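Local atomic coordinates of DNA polymerase III subunit beta (Helicobacter pylori 26695, PDB entry 4S3I), a protein that forms a sliding clamp on DNA, tethering DNA polymerases and other proteins to it and so conferring processivity. Residues I197-P202 with F219-M224; K203-E208 with F235-I240. All blocks are in the same frame, centred on the assembly; numbering follows the deposited sequence.

Contact 1: I197-P202 with F219-M224; sequences ISCILP and FKSDGM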
loop_
_atom_site.group_PDB
_atom_site.type_symbol
_atom_site.label_atom_id
_atom_site.label_comp_id
_atom_site.label_asym_id
_atom_site.label_seq_id
_atom_site.Cartn_x
_atom_site.Cartn_y
_atom_site.Cartn_z
ATOM N N ILE A 197 19.345 -32.464 17.173
ATOM C CA ILE A 197 18.253 -32.587 16.213
ATOM C C ILE A 197 18.056 -31.271 15.483
ATOM O O ILE A 197 18.106 -30.190 16.092
ATOM C CB ILE A 197 16.925 -33.066 16.877
ATOM C CG1 ILE A 197 15.803 -33.163 15.836
ATOM C CG2 ILE A 197 16.524 -32.142 18.011
ATOM C CD1 ILE A 197 14.490 -33.737 16.374
ATOM N N SER A 198 17.859 -31.355 14.170
ATOM C CA SER A 198 17.726 -30.153 13.358
ATOM C C SER A 198 16.380 -30.112 12.662
ATOM O O SER A 198 15.961 -31.092 12.040
ATOM C CB SER A 198 18.853 -30.074 12.331
ATOM O OG SER A 198 20.068 -29.727 12.955
ATOM N N CYS A 199 15.704 -28.977 12.778
ATOM C CA CYS A 199 14.426 -28.771 12.108
ATOM C C CYS A 199 14.579 -27.635 11.111
ATOM O O CYS A 199 15.054 -26.553 11.471
ATOM C CB CYS A 199 13.340 -28.407 13.125
ATOM S SG CYS A 199 13.056 -29.642 14.424
ATOM N N ILE A 200 14.182 -27.864 9.860
ATOM C CA ILE A 200 14.196 -26.783 8.881
ATOM C C ILE A 200 12.767 -26.354 8.557
ATOM O O ILE A 200 12.014 -27.117 7.930
ATOM C CB ILE A 200 14.907 -27.177 7.565
ATOM C CG1 ILE A 200 16.326 -27.672 7.826
ATOM C CG2 ILE A 200 14.966 -25.984 6.626
ATOM C CD1 ILE A 200 16.973 -28.362 6.606
ATOM N N LEU A 201 12.405 -25.143 8.980
ATOM C CA LEU A 201 11.072 -24.594 8.744
ATOM C C LEU A 201 11.034 -23.820 7.429
ATOM O O LEU A 201 11.854 -22.928 7.226
ATOM C CB LEU A 201 10.677 -23.607 9.838
ATOM C CG LEU A 201 10.552 -23.912 11.323
ATOM C CD1 LEU A 201 9.331 -23.198 11.854
ATOM C CD2 LEU A 201 10.448 -25.372 11.599
ATOM N N PRO A 202 10.054 -24.126 6.558
ATOM C CA PRO A 202 9.889 -23.362 5.304
ATOM C C PRO A 202 9.655 -21.883 5.566
ATOM O O PRO A 202 9.084 -21.535 6.606
ATOM C CB PRO A 202 8.625 -23.964 4.681
ATOM C CG PRO A 202 8.510 -25.351 5.293
ATOM C CD PRO A 202 9.056 -25.208 6.696
ATOM N N PHE A 219 6.995 -25.049 21.367
ATOM C CA PHE A 219 7.407 -25.501 20.051
ATOM C C PHE A 219 7.765 -26.962 20.188
ATOM O O PHE A 219 8.585 -27.324 21.044
ATOM C CB PHE A 219 8.623 -24.708 19.544
ATOM C CG PHE A 219 9.238 -25.273 18.273
ATOM C CD1 PHE A 219 10.097 -26.373 18.314
ATOM C CD2 PHE A 219 8.964 -24.692 17.041
ATOM C CE1 PHE A 219 10.654 -26.886 17.141
ATOM C CE2 PHE A 219 9.522 -25.198 15.868
ATOM C CZ PHE A 219 10.368 -26.289 15.918
ATOM N N LYS A 220 7.160 -27.803 19.352
ATOM C CA LYS A 220 7.465 -29.229 19.362
ATOM C C LYS A 220 7.641 -29.765 17.957
ATOM O O LYS A 220 7.017 -29.279 17.015
ATOM C CB LYS A 220 6.356 -30.027 20.056
ATOM C CG LYS A 220 6.085 -29.648 21.492
ATOM C CD LYS A 220 4.620 -29.896 21.828
ATOM C CE LYS A 220 4.334 -29.700 23.304
ATOM N NZ LYS A 220 4.920 -30.795 24.126
ATOM N N SER A 221 8.458 -30.803 17.832
ATOM C CA SER A 221 8.681 -31.420 16.536
ATOM C C SER A 221 8.942 -32.912 16.643
ATOM O O SER A 221 9.553 -33.391 17.615
ATOM C CB SER A 221 9.834 -30.740 15.805
ATOM O OG SER A 221 10.061 -31.392 14.576
ATOM N N ASP A 222 8.473 -33.652 15.643
ATOM C CA ASP A 222 8.745 -35.082 15.593
ATOM C C ASP A 222 9.730 -35.398 14.471
ATOM O O ASP A 222 9.931 -36.564 14.105
ATOM C CB ASP A 222 7.454 -35.890 15.442
ATOM C CG ASP A 222 6.679 -35.544 14.176
ATOM O OD1 ASP A 222 7.030 -34.569 13.481
ATOM O OD2 ASP A 222 5.692 -36.256 13.884
ATOM N N GLY A 223 10.354 -34.348 13.938
ATOM C CA GLY A 223 11.317 -34.508 12.865
ATOM C C GLY A 223 10.645 -34.502 11.503
ATOM O O GLY A 223 11.320 -34.543 10.472
ATOM N N MET A 224 9.314 -34.445 11.498
ATOM C CA MET A 224 8.550 -34.413 10.251
ATOM C C MET A 224 7.682 -33.163 10.170
ATOM O O MET A 224 7.613 -32.502 9.134
ATOM C CB MET A 224 7.701 -35.683 10.111
ATOM C CG MET A 224 8.536 -36.945 9.992
ATOM S SD MET A 224 7.543 -38.447 9.916
ATOM C CE MET A 224 6.584 -38.130 8.431
HETATM O O HOH W 1 14.062 -33.334 12.160
#
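The two antiparallel sheets that meet in the central domain of the clamp face one another here: Cys-199 and Leu-201 of the edge strand 196-202 meet Ser-221 and Phe-219 of strand 217-221, which belongs to the other sheet. No direct hydrogen bond joins the segments. Cys-199 SG lies 3.5 Å from Ser-221 OG, with Ser-221 CB almost as near, so the thiol rests against the whole short side chain of the serine. The cysteine CB already points at the other segment, and chi1 -59° sets the sulfur beside its own backbone N, where it meets the serine. The serine hydroxyl is already engaged: it accepts from Gly-223 N at 3.0 Å, nearly straight at 165°, closing an ST turn, and it also bonds to Leu-225 O. Next to it Asp-222 OD1 accepts from Met-224 N, approached from above the carboxylate plane, which forms an Asx turn, and also bonds to Leu-225 N; together the two shape the bend between strands 217-221 and 225-229. Gly-223 adopts a positive phi of 87°, which lets the chain turn here. One water donates to Ser-198 O and, weakly, to Gly-223 O, bridging strand and turn. Further along, Leu-201 CD2 reaches the edge of the Phe-219 ring, near its plane, 4.4 Å from CE2. Strand 158-164 pairs with 196-202 through backbone bonds, Met-161 touches Phe-219, and on the other sheet Ile-129 of strand 127-131 and Ala-226 and Ile-228 of strand 225-229 also touch the same ring.

Contact 2: K203-E208 with F235-I240; sequences KRALLE and FFTKLI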
loop_
_atom_site.group_PDB
_atom_site.type_symbol
_atom_site.label_atom_id
_atom_site.label_comp_id
_atom_site.label_asym_id
_atom_site.label_seq_id
_atom_site.Cartn_x
_atom_site.Cartn_y
_atom_site.Cartn_z
ATOM N N LYS A 203 10.076 -21.028 4.633
ATOM C CA LYS A 203 9.925 -19.579 4.768
ATOM C C LYS A 203 8.477 -19.164 5.008
ATOM O O LYS A 203 8.198 -18.307 5.849
ATOM C CB LYS A 203 10.493 -18.872 3.528
ATOM C CG LYS A 203 10.336 -17.340 3.503
ATOM C CD LYS A 203 11.426 -16.606 4.292
ATOM C CE LYS A 203 11.405 -15.084 4.032
ATOM N NZ LYS A 203 12.428 -14.621 3.033
ATOM N N ARG A 204 7.549 -19.794 4.290
ATOM C CA ARG A 204 6.138 -19.450 4.442
ATOM C C ARG A 204 5.703 -19.636 5.885
ATOM O O ARG A 204 5.039 -18.768 6.463
ATOM C CB ARG A 204 5.255 -20.313 3.531
ATOM C CG ARG A 204 3.769 -19.980 3.676
ATOM C CD ARG A 204 2.881 -21.081 3.135
ATOM N NE ARG A 204 1.463 -20.788 3.344
ATOM C CZ ARG A 204 0.472 -21.522 2.849
ATOM N NH1 ARG A 204 0.751 -22.587 2.110
ATOM N NH2 ARG A 204 -0.793 -21.188 3.087
ATOM N N ALA A 205 6.095 -20.771 6.465
ATOM C CA ALA A 205 5.787 -21.065 7.855
ATOM C C ALA A 205 6.385 -19.996 8.751
ATOM O O ALA A 205 5.734 -19.500 9.684
ATOM C CB ALA A 205 6.322 -22.450 8.242
ATOM N N LEU A 206 7.639 -19.647 8.471
ATOM C CA LEU A 206 8.321 -18.591 9.231
ATOM C C LEU A 206 7.472 -17.322 9.256
ATOM O O LEU A 206 7.179 -16.758 10.320
ATOM C CB LEU A 206 9.704 -18.316 8.624
ATOM C CG LEU A 206 10.778 -17.613 9.476
ATOM C CD1 LEU A 206 12.083 -17.514 8.706
ATOM C CD2 LEU A 206 10.372 -16.231 9.941
ATOM N N LEU A 207 7.066 -16.871 8.081
ATOM C CA LEU A 207 6.304 -15.633 7.991
ATOM C C LEU A 207 4.951 -15.739 8.694
ATOM O O LEU A 207 4.530 -14.808 9.378
ATOM C CB LEU A 207 6.150 -15.232 6.531
ATOM C CG LEU A 207 7.489 -14.913 5.859
ATOM C CD1 LEU A 207 7.350 -14.832 4.337
ATOM C CD2 LEU A 207 8.060 -13.608 6.424
ATOM N N GLU A 208 4.281 -16.884 8.559
ATOM C CA GLU A 208 3.040 -17.085 9.304
ATOM C C GLU A 208 3.256 -17.068 10.821
ATOM O O GLU A 208 2.493 -16.434 11.553
ATOM C CB GLU A 208 2.327 -18.379 8.861
ATOM C CG GLU A 208 1.938 -18.404 7.388
ATOM C CD GLU A 208 1.215 -17.133 6.931
ATOM O OE1 GLU A 208 0.544 -16.478 7.757
ATOM O OE2 GLU A 208 1.315 -16.793 5.728
ATOM N N PHE A 235 -0.611 -24.181 15.599
ATOM C CA PHE A 235 -0.094 -24.047 14.252
ATOM C C PHE A 235 0.785 -25.243 13.974
ATOM O O PHE A 235 1.495 -25.722 14.877
ATOM C CB PHE A 235 0.744 -22.771 14.169
ATOM C CG PHE A 235 1.594 -22.666 12.928
ATOM C CD1 PHE A 235 1.128 -21.974 11.823
ATOM C CD2 PHE A 235 2.873 -23.230 12.878
ATOM C CE1 PHE A 235 1.912 -21.851 10.674
ATOM C CE2 PHE A 235 3.662 -23.119 11.736
ATOM C CZ PHE A 235 3.177 -22.424 10.627
ATOM N N PHE A 236 0.755 -25.734 12.739
ATOM C CA PHE A 236 1.741 -26.719 12.306
ATOM C C PHE A 236 2.295 -26.411 10.917
ATOM O O PHE A 236 1.651 -25.744 10.101
ATOM C CB PHE A 236 1.175 -28.135 12.334
ATOM C CG PHE A 236 0.407 -28.510 11.092
ATOM C CD1 PHE A 236 1.047 -29.117 10.012
ATOM C CD2 PHE A 236 -0.960 -28.265 11.009
ATOM C CE1 PHE A 236 0.335 -29.457 8.853
ATOM C CE2 PHE A 236 -1.679 -28.614 9.873
ATOM C CZ PHE A 236 -1.029 -29.205 8.790
ATOM N N THR A 237 3.494 -26.913 10.663
ATOM C CA THR A 237 4.071 -26.889 9.329
ATOM C C THR A 237 4.843 -28.159 9.080
ATOM O O THR A 237 5.462 -28.721 9.991
ATOM C CB THR A 237 5.005 -25.670 9.102
ATOM O OG1 THR A 237 5.571 -25.745 7.783
ATOM C CG2 THR A 237 6.135 -25.659 10.127
ATOM N N LYS A 238 4.783 -28.634 7.844
ATOM C CA LYS A 238 5.664 -29.709 7.450
ATOM C C LYS A 238 7.060 -29.104 7.455
ATOM O O LYS A 238 7.221 -27.899 7.221
ATOM C CB LYS A 238 5.304 -30.222 6.057
ATOM C CG LYS A 238 6.018 -31.501 5.681
ATOM C CD LYS A 238 5.875 -31.829 4.192
ATOM C CE LYS A 238 4.439 -32.145 3.782
ATOM N NZ LYS A 238 4.360 -32.685 2.382
ATOM N N LEU A 239 8.060 -29.921 7.758
ATOM C CA LEU A 239 9.445 -29.467 7.730
ATOM C C LEU A 239 10.042 -29.738 6.351
ATOM O O LEU A 239 9.552 -30.593 5.601
ATOM C CB LEU A 239 10.281 -30.204 8.782
ATOM C CG LEU A 239 9.881 -30.121 10.255
ATOM C CD1 LEU A 239 10.868 -30.879 11.156
ATOM C CD2 LEU A 239 9.752 -28.684 10.697
ATOM N N ILE A 240 11.111 -29.021 6.023
ATOM C CA ILE A 240 11.898 -29.354 4.841
ATOM C C ILE A 240 12.844 -30.515 5.132
ATOM O O ILE A 240 13.643 -30.452 6.072
ATOM C CB ILE A 240 12.717 -28.156 4.357
ATOM C CG1 ILE A 240 11.784 -26.992 4.027
ATOM C CG2 ILE A 240 13.551 -28.546 3.139
ATOM C CD1 ILE A 240 12.504 -25.737 3.570
#
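Ala-205 turns its methyl group against Thr-237 and the rim of the Phe-235 ring, where helix 203-212 lies on strand 233-238. The CB lies 3.4 Å from Thr-237 OG1 and 3.6 Å from Thr-237 CB, with CG2 scarcely farther off, so the methyl meets the threonine at its branch point and along both arms. The CA atoms of Ala-205 and Thr-237 are correspondingly near, 6.2 Å apart. The threonine hydroxyl, though it touches the methyl, has a polar partner: OG1 donates to Lys-238 O at 2.8 Å, tilted 24° from the carbonyl plane, which ties down its rotation and satisfies it within a buried contact.

Phe-235 comes to the helix edge-first. With CG anti to the backbone N (chi1 167°), the ring extends from the strand toward the helix, and its CZ lies 3.9 Å from Ala-205 CB, which sits in the ring plane. One turn on, Glu-208 CB meets CE1 of the same ring at an oblique angle, also at 3.9 Å. The glutamate takes part through this methylene alone: its chain bends at chi2 and leads the carboxylate away from the strand, where OE1 forms a salt bridge with Lys-211 farther along the same helix. Ile-53 of the neighbouring strand 53-60 also touches Phe-235, so that ring joins helix, strand and adjacent strand.

The axes of segments 203-208 and 235-238 approach to 9.0 Å and run nearly antiparallel, at 166°. Helix on antiparallel sheet is the layering of the sliding-clamp fold, whose helices line the inside of the ring and whose sheets lie outside them.

In the fold
Followed from the N terminus, the chain runs up strand 196-202, turns directly into helix 203-212, then enters strand 217-221 of the other sheet and takes the hairpin strands 225-229 and 233-238. Contact 1 closes the loop that holds the helix; contact 2 closes a longer one holding strands 217-221 and 225-229. Their segments alternate, so the loops cross. The centres lie 10 Å apart, and residues 239-240 join them: Ile-240 N probably bonds to Ile-200 O, Leu-239 N probably bonds to Met-224 O, and the side chains of Leu-201 and Leu-239 pack together. Contact 1 thus couples the two sheets that meet in the central domain, while contact 2 seats the helix on one of them.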